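Local coordinates for protein heme oxygenase (Leptospira interrogans, PDB 5KZL) that catalyses the oxygen-dependent opening of the heme ring, yielding biliverdin, ferrous iron and carbon monoxide, at residues Y55-E60 and Q112-I117; S129-L134 and Q200-N205. The protein carries 1 engineered substitution. One frame throughout, in Å; residues are numbered along the deposited sequence. Where two conformers were deposited one is given.

Interaction 1: residues Y55-E60 and Q112-I117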
loop_
_atom_site.group_PDB
_atom_site.type_symbol
_atom_site.label_atom_id
_atom_site.label_comp_id
_atom_site.label_asym_id
_atom_site.label_seq_id
_atom_site.Cartn_x
_atom_site.Cartn_y
_atom_site.Cartn_z
ATOM N N TYR A 55 -3.068 6.013 -1.946
ATOM C CA TYR A 55 -3.409 6.047 -0.521
ATOM C C TYR A 55 -4.428 7.125 -0.187
ATOM O O TYR A 55 -5.253 6.881 0.671
ATOM C CB TYR A 55 -2.146 6.170 0.337
ATOM C CG TYR A 55 -1.339 4.891 0.395
ATOM C CD1 TYR A 55 -1.593 3.930 1.367
ATOM C CD2 TYR A 55 -0.311 4.649 -0.511
ATOM C CE1 TYR A 55 -0.836 2.759 1.445
ATOM C CE2 TYR A 55 0.467 3.489 -0.431
ATOM C CZ TYR A 55 0.193 2.548 0.546
ATOM O OH TYR A 55 0.938 1.407 0.626
ATOM N N GLU A 56 -4.396 8.295 -0.852
ATOM C CA GLU A 56 -5.401 9.345 -0.632
ATOM C C GLU A 56 -6.791 8.767 -0.898
ATOM O O GLU A 56 -7.688 8.939 -0.072
ATOM C CB GLU A 56 -5.141 10.554 -1.541
ATOM C CG GLU A 56 -6.276 11.566 -1.567
ATOM C CD GLU A 56 -6.022 12.733 -2.498
ATOM O OE1 GLU A 56 -5.817 12.503 -3.713
ATOM O OE2 GLU A 56 -6.021 13.883 -2.006
ATOM N N SER A 57 -6.963 8.068 -2.033
ATOM C CA SER A 57 -8.234 7.437 -2.421
ATOM C C SER A 57 -8.600 6.295 -1.469
ATOM O O SER A 57 -9.724 6.263 -0.959
ATOM C CB SER A 57 -8.164 6.913 -3.848
ATOM O OG SER A 57 -9.442 6.401 -4.204
ATOM N N MET A 58 -7.641 5.360 -1.219
ATOM C CA MET A 58 -7.911 4.249 -0.318
ATOM C C MET A 58 -8.362 4.742 1.057
ATOM O O MET A 58 -9.351 4.211 1.574
ATOM C CB MET A 58 -6.709 3.301 -0.252
ATOM C CG MET A 58 -6.946 2.101 0.634
ATOM S SD MET A 58 -5.708 0.811 0.448
ATOM C CE MET A 58 -4.298 1.622 1.037
ATOM N N GLU A 59 -7.705 5.790 1.614
ATOM C CA GLU A 59 -8.041 6.358 2.928
ATOM C C GLU A 59 -9.355 7.115 2.896
ATOM O O GLU A 59 -10.127 7.017 3.853
ATOM C CB GLU A 59 -6.871 7.161 3.509
ATOM C CG GLU A 59 -5.730 6.164 3.730
ATOM C CD GLU A 59 -4.264 6.540 3.825
ATOM O OE1 GLU A 59 -3.936 7.733 4.008
ATOM O OE2 GLU A 59 -3.437 5.601 3.806
ATOM N N GLU A 60 -9.683 7.738 1.757
ATOM C CA GLU A 60 -10.995 8.380 1.619
ATOM C C GLU A 60 -12.109 7.315 1.702
ATOM O O GLU A 60 -13.090 7.478 2.431
ATOM C CB GLU A 60 -11.075 9.104 0.276
ATOM C CG GLU A 60 -10.511 10.503 0.324
ATOM C CD GLU A 60 -10.500 11.213 -1.017
ATOM O OE1 GLU A 60 -11.132 10.703 -1.974
ATOM O OE2 GLU A 60 -9.842 12.274 -1.115
ATOM N N GLN A 112 -9.488 4.599 -9.747
ATOM C CA GLN A 112 -10.817 4.249 -10.231
ATOM C C GLN A 112 -11.258 2.914 -9.621
ATOM O O GLN A 112 -12.409 2.780 -9.207
ATOM C CB GLN A 112 -10.810 4.133 -11.761
ATOM C CG GLN A 112 -12.113 3.583 -12.338
ATOM C CD GLN A 112 -13.248 4.586 -12.378
ATOM O OE1 GLN A 112 -13.258 5.614 -11.684
ATOM N NE2 GLN A 112 -14.237 4.302 -13.206
ATOM N N ARG A 113 -10.349 1.933 -9.584
ATOM C CA ARG A 113 -10.676 0.639 -9.018
ATOM C C ARG A 113 -11.077 0.794 -7.573
ATOM O O ARG A 113 -12.117 0.264 -7.194
ATOM C CB ARG A 113 -9.546 -0.390 -9.174
ATOM C CG ARG A 113 -9.874 -1.746 -8.556
ATOM C CD ARG A 113 -10.902 -2.482 -9.366
ATOM N NE ARG A 113 -11.017 -3.894 -9.000
ATOM C CZ ARG A 113 -11.263 -4.851 -9.885
ATOM N NH1 ARG A 113 -11.412 -4.553 -11.171
ATOM N NH2 ARG A 113 -11.360 -6.113 -9.494
ATOM N N ILE A 114 -10.303 1.580 -6.798
ATOM C CA ILE A 114 -10.587 1.814 -5.380
ATOM C C ILE A 114 -11.970 2.447 -5.191
ATOM O O ILE A 114 -12.751 2.020 -4.326
ATOM C CB ILE A 114 -9.458 2.670 -4.732
ATOM C CG1 ILE A 114 -8.129 1.914 -4.693
ATOM C CG2 ILE A 114 -9.865 3.163 -3.313
ATOM C CD1 ILE A 114 -6.878 2.868 -4.612
ATOM N N ARG A 115 -12.241 3.488 -5.963
ATOM C CA ARG A 115 -13.503 4.217 -5.885
ATOM C C ARG A 115 -14.704 3.343 -6.199
ATOM O O ARG A 115 -15.663 3.355 -5.442
ATOM C CB ARG A 115 -13.465 5.443 -6.795
ATOM C CG ARG A 115 -12.519 6.483 -6.244
ATOM C CD ARG A 115 -12.293 7.612 -7.212
ATOM N NE ARG A 115 -11.543 8.698 -6.562
ATOM C CZ ARG A 115 -11.124 9.792 -7.191
ATOM N NH1 ARG A 115 -11.320 9.932 -8.495
ATOM N NH2 ARG A 115 -10.460 10.733 -6.529
ATOM N N LYS A 116 -14.652 2.613 -7.313
ATOM C CA LYS A 116 -15.731 1.747 -7.784
ATOM C C LYS A 116 -15.987 0.559 -6.847
ATOM O O LYS A 116 -17.145 0.204 -6.600
ATOM C CB LYS A 116 -15.453 1.317 -9.224
ATOM C CG LYS A 116 -15.607 2.439 -10.247
ATOM C CD LYS A 116 -17.033 2.560 -10.747
ATOM C CE LYS A 116 -17.213 3.588 -11.833
ATOM N NZ LYS A 116 -17.130 4.973 -11.307
ATOM N N ILE A 117 -14.914 -0.014 -6.278
ATOM C CA ILE A 117 -15.007 -1.095 -5.293
ATOM C C ILE A 117 -15.686 -0.557 -4.043
ATOM O O ILE A 117 -16.643 -1.152 -3.553
ATOM C CB ILE A 117 -13.600 -1.709 -5.026
ATOM C CG1 ILE A 117 -13.185 -2.616 -6.207
ATOM C CG2 ILE A 117 -13.523 -2.481 -3.672
ATOM C CD1 ILE A 117 -13.999 -3.925 -6.342
HETATM O O HOH W 1 -11.377 8.282 -3.570
HETATM O O HOH W 2 -9.153 10.426 -4.081
#

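Interaction 2: residues S129-L134 and Q200-N205. With HEM (protoporphyrin IX containing Fe), chain B.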
loop_
_atom_site.group_PDB
_atom_site.type_symbol
_atom_site.label_atom_id
_atom_site.label_comp_id
_atom_site.label_asym_id
_atom_site.label_seq_id
_atom_site.Cartn_x
_atom_site.Cartn_y
_atom_site.Cartn_z
ATOM N N SER A 129 -6.464 -3.004 1.791
ATOM C CA SER A 129 -5.824 -2.885 3.099
ATOM C C SER A 129 -4.706 -3.969 3.226
ATOM O O SER A 129 -3.563 -3.624 3.499
ATOM C CB SER A 129 -6.857 -3.068 4.202
ATOM O OG SER A 129 -6.174 -3.212 5.432
ATOM N N TYR A 130 -5.022 -5.249 2.968
ATOM C CA TYR A 130 -4.036 -6.339 3.031
ATOM C C TYR A 130 -2.810 -6.103 2.134
ATOM O O TYR A 130 -1.677 -6.104 2.623
ATOM C CB TYR A 130 -4.690 -7.717 2.703
ATOM C CG TYR A 130 -3.673 -8.829 2.491
ATOM C CD1 TYR A 130 -3.078 -9.475 3.573
ATOM C CD2 TYR A 130 -3.298 -9.226 1.209
ATOM C CE1 TYR A 130 -2.118 -10.478 3.381
ATOM C CE2 TYR A 130 -2.312 -10.199 1.008
ATOM C CZ TYR A 130 -1.761 -10.856 2.096
ATOM O OH TYR A 130 -0.793 -11.819 1.894
ATOM N N VAL A 131 -3.032 -5.962 0.822
ATOM C CA VAL A 131 -1.956 -5.861 -0.161
ATOM C C VAL A 131 -1.060 -4.684 0.130
ATOM O O VAL A 131 0.144 -4.871 0.221
ATOM C CB VAL A 131 -2.446 -5.890 -1.635
ATOM C CG1 VAL A 131 -1.273 -5.741 -2.591
ATOM C CG2 VAL A 131 -3.196 -7.185 -1.929
ATOM N N ARG A 132 -1.634 -3.493 0.296
ATOM C CA ARG A 132 -0.829 -2.319 0.616
ATOM C C ARG A 132 -0.385 -2.249 2.110
ATOM O O ARG A 132 0.813 -2.286 2.357
ATOM C CB ARG A 132 -1.512 -1.001 0.156
ATOM C CG ARG A 132 -1.462 -0.747 -1.383
ATOM C CD ARG A 132 -0.109 -0.975 -2.114
ATOM N NE ARG A 132 1.055 -0.428 -1.399
ATOM C CZ ARG A 132 2.333 -0.588 -1.738
ATOM N NH1 ARG A 132 2.663 -1.252 -2.847
ATOM N NH2 ARG A 132 3.296 -0.099 -0.965
ATOM N N TYR A 133 -1.304 -2.115 3.088
ATOM C CA TYR A 133 -0.862 -1.909 4.488
ATOM C C TYR A 133 -0.121 -3.048 5.119
ATOM O O TYR A 133 0.869 -2.788 5.804
ATOM C CB TYR A 133 -2.015 -1.530 5.401
ATOM C CG TYR A 133 -2.737 -0.257 5.033
ATOM C CD1 TYR A 133 -2.031 0.902 4.696
ATOM C CD2 TYR A 133 -4.121 -0.178 5.116
ATOM C CE1 TYR A 133 -2.699 2.090 4.395
ATOM C CE2 TYR A 133 -4.797 1.005 4.833
ATOM C CZ TYR A 133 -4.083 2.135 4.475
ATOM O OH TYR A 133 -4.769 3.278 4.172
ATOM N N LEU A 134 -0.577 -4.315 4.930
ATOM C CA LEU A 134 0.193 -5.376 5.589
ATOM C C LEU A 134 1.595 -5.492 4.961
ATOM O O LEU A 134 2.557 -5.717 5.689
ATOM C CB LEU A 134 -0.564 -6.733 5.668
ATOM C CG LEU A 134 0.115 -7.816 6.528
ATOM C CD1 LEU A 134 0.439 -7.328 7.958
ATOM C CD2 LEU A 134 -0.695 -9.089 6.538
ATOM N N GLN A 200 -5.803 -8.636 -8.097
ATOM C CA GLN A 200 -6.033 -7.455 -8.932
ATOM C C GLN A 200 -5.204 -6.285 -8.401
ATOM O O GLN A 200 -4.587 -5.560 -9.190
ATOM C CB GLN A 200 -7.526 -7.067 -8.893
ATOM C CG GLN A 200 -8.315 -7.384 -10.145
ATOM C CD GLN A 200 -7.725 -6.760 -11.375
ATOM O OE1 GLN A 200 -7.799 -5.545 -11.629
ATOM N NE2 GLN A 200 -7.083 -7.593 -12.129
ATOM N N VAL A 201 -5.165 -6.122 -7.075
ATOM C CA VAL A 201 -4.386 -5.043 -6.432
ATOM C C VAL A 201 -2.904 -5.236 -6.758
ATOM O O VAL A 201 -2.261 -4.258 -7.137
ATOM C CB VAL A 201 -4.625 -4.896 -4.899
ATOM C CG1 VAL A 201 -3.845 -3.711 -4.330
ATOM C CG2 VAL A 201 -6.105 -4.736 -4.587
ATOM N N PHE A 202 -2.366 -6.478 -6.640
ATOM C CA PHE A 202 -0.959 -6.713 -6.991
ATOM C C PHE A 202 -0.711 -6.288 -8.434
ATOM O O PHE A 202 0.286 -5.623 -8.706
ATOM C CB PHE A 202 -0.525 -8.185 -6.792
ATOM C CG PHE A 202 -0.027 -8.499 -5.398
ATOM C CD1 PHE A 202 1.270 -8.165 -5.008
ATOM C CD2 PHE A 202 -0.844 -9.154 -4.483
ATOM C CE1 PHE A 202 1.719 -8.441 -3.707
ATOM C CE2 PHE A 202 -0.394 -9.437 -3.191
ATOM C CZ PHE A 202 0.873 -9.066 -2.800
ATOM N N LEU A 203 -1.656 -6.624 -9.347
ATOM C CA LEU A 203 -1.522 -6.245 -10.761
ATOM C C LEU A 203 -1.522 -4.721 -10.942
ATOM O O LEU A 203 -0.749 -4.195 -11.766
ATOM C CB LEU A 203 -2.670 -6.861 -11.575
ATOM C CG LEU A 203 -2.434 -6.878 -13.091
ATOM C CD1 LEU A 203 -1.385 -7.972 -13.487
ATOM C CD2 LEU A 203 -3.741 -7.098 -13.835
ATOM N N LEU A 204 -2.366 -4.013 -10.160
ATOM C CA LEU A 204 -2.444 -2.543 -10.271
ATOM C C LEU A 204 -1.146 -1.903 -9.787
ATOM O O LEU A 204 -0.696 -0.938 -10.394
ATOM C CB LEU A 204 -3.667 -1.984 -9.541
ATOM C CG LEU A 204 -5.039 -2.298 -10.223
ATOM C CD1 LEU A 204 -6.178 -2.161 -9.225
ATOM C CD2 LEU A 204 -5.302 -1.367 -11.374
ATOM N N ASN A 205 -0.502 -2.512 -8.771
ATOM C CA ASN A 205 0.810 -2.055 -8.295
ATOM C C ASN A 205 1.882 -2.305 -9.344
ATOM O O ASN A 205 2.706 -1.427 -9.570
ATOM C CB ASN A 205 1.172 -2.724 -6.965
ATOM C CG ASN A 205 0.519 -1.996 -5.829
ATOM O OD1 ASN A 205 1.069 -1.021 -5.319
ATOM N ND2 ASN A 205 -0.747 -2.314 -5.548
HETATM C CHA HEM B . 5.365 -9.278 2.990
HETATM C CHB HEM B . 3.014 -6.785 -0.288
HETATM C CHC HEM B . 7.198 -5.759 -2.359
HETATM C CHD HEM B . 9.452 -7.453 1.367
HETATM C C1A HEM B . 4.381 -8.680 2.281
HETATM C C2A HEM B . 2.984 -8.875 2.541
HETATM C C3A HEM B . 2.335 -8.194 1.601
HETATM C C4A HEM B . 3.282 -7.570 0.790
HETATM C CMA HEM B . 0.871 -8.052 1.449
HETATM C CAA HEM B . 2.357 -9.679 3.653
HETATM C CBA HEM B . 2.341 -11.197 3.366
HETATM C CGA HEM B . 1.577 -11.900 4.409
HETATM O O1A HEM B . 0.590 -12.509 4.131
HETATM O O2A HEM B . 1.978 -11.830 5.559
HETATM C C1B HEM B . 3.952 -6.290 -1.177
HETATM C C2B HEM B . 3.613 -5.592 -2.407
HETATM C C3B HEM B . 4.805 -5.318 -2.972
HETATM C C4B HEM B . 5.850 -5.858 -2.089
HETATM C CMB HEM B . 2.266 -5.213 -2.922
HETATM C CAB HEM B . 5.112 -4.662 -4.180
HETATM C CBB HEM B . 4.155 -4.517 -4.946
HETATM C C1C HEM B . 8.209 -5.975 -1.492
HETATM C C2C HEM B . 9.537 -5.477 -1.598
HETATM C C3C HEM B . 10.167 -5.965 -0.515
HETATM C C4C HEM B . 9.217 -6.722 0.260
HETATM C CMC HEM B . 10.100 -4.582 -2.702
HETATM C CAC HEM B . 11.560 -5.729 -0.215
HETATM C CBC HEM B . 11.998 -5.867 0.970
HETATM C C1D HEM B . 8.518 -8.189 2.068
HETATM C C2D HEM B . 8.867 -9.026 3.245
HETATM C C3D HEM B . 7.733 -9.494 3.703
HETATM C C4D HEM B . 6.688 -8.978 2.807
HETATM C CMD HEM B . 10.222 -9.221 3.829
HETATM C CAD HEM B . 7.582 -10.428 4.872
HETATM C CBD HEM B . 7.741 -9.773 6.193
HETATM C CGD HEM B . 7.563 -10.713 7.342
HETATM O O1D HEM B . 7.046 -11.756 7.204
HETATM O O2D HEM B . 7.948 -10.350 8.411
HETATM N NA HEM B . 4.478 -7.909 1.192
HETATM N NB HEM B . 5.235 -6.410 -1.136
HETATM N NC HEM B . 8.093 -6.698 -0.401
HETATM N ND HEM B . 7.217 -8.204 1.876
HETATM FE FE HEM B . 6.274 -7.345 0.409
HETATM O O HOH W 3 6.298 -5.391 1.580
#

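Interaction 1: residues Y55-E60 and Q112-I117
Ser57 and Met58 meet Ile114 by van der Waals contact, with no direct hydrogen bond across the pair of segments. The CG2 branch of Ile114 does the touching: it comes 3.4 Å from Ser57 OG and 3.7 Å from Met58 CA, wedged against the neighbouring helix between side chain and backbone. CG2 lies anti to the isoleucine's own backbone N, and the other branch ends with CD1 4.4 Å from Met58 CB, a looser apolar touch. Ser57 OG, anti to its N (chi1 -176°), also rests 3.7 Å from Arg115 CG, against the first part of that extended chain.

Polar links run through two waters. One accepts from Ser57 OG (2.8 Å) and, at the edge of the guanidinium and in its plane, from Arg115 NE, and donates to Glu60 OE1. The second joins Arg115 NH2 to the same OE1, so Glu60 OE1, 4.6 Å from Arg115 NH2, is joined to the guanidinium through water and not by a salt bridge.

The segments run nearly parallel, their axes 7° apart, joining helix 41-64 to helix 105-120. Helix 125-151 closes the inner side, where His128 touches both Met58 and Ile114.

Interaction 2: residues S129-L134 and Q200-N205
Part of the heme pocket is built where Val131 and Arg132, on the helix that heme oxygenases lay across the distal side of the porphyrin, meet Val201, Phe202 and Asn205 of helix 188-210. The apolar half centres on Val131. Its CG1 methyl, anti to the backbone N (chi1 178°), sits over the middle of the Phe202 ring, 3.8 Å from the centroid and 9° off the ring normal, which makes a CH-pi contact. The same CG1 lies 3.7 Å from Val201 CG1 and 3.6 Å from heme CMB, so one methyl serves valine, ring and cofactor together. Phe202 reaches that heme methyl as well, CE1 to CMB being 3.4 Å.

The polar half pairs Arg132 with Asn205. Arg132 NH1 donates to Asn205 OD1 at 3.0 Å; the N-H...O angle is only 133°, and the donor stands above the carbonyl plane of Asn205, not in line with a lone pair. The straighter bond runs from Asn205 ND2 to Val201 O, one turn back, at 2.9 Å, with the acceptor close to the amide plane; Val201 O also takes Asn205 N, and ND2 also bonds Tyr110. Arg132 has further partners of its own: NE hydrogen-bonds Tyr55 OH and NH2 forms a salt bridge with Asp136, which together restrict the folded side chain.

Tyr130 binds the cofactor directly. Its OH donates to propionate oxygen O1A of the heme at 2.7 Å, with that oxygen at the ring edge, while heme CMA stands over one face, offset toward the rim. Segment 129-134 makes a wider pi-type turn, with a weak bond from Leu134 N to Ser129 O. Such a distal helix, lying over the heme with a second helix packed beside it, belongs to the all-helical heme oxygenase fold.

Overall arrangement
Interaction 1 and interaction 2 lie with their centres about 12 Å apart and differ in their relation to the cofactor: the Met58 side chain is about 10 Å from the heme, whereas the 129-134 and 200-205 pair lines its pocket. Polar bridges connect them. Tyr55 OH and Arg132 NE are 2.7 Å apart, as are Glu59 OE2 and Tyr133 OH, both probable hydrogen bonds. Arg113 NH2 lies 3.4 Å from Gln200 CG, a packing contact between the other two segments. Tyr55 is thus a second-shell partner of Arg132, a residue of the heme pocket. Within that pocket the heme iron carries water 3 at 2.3 Å.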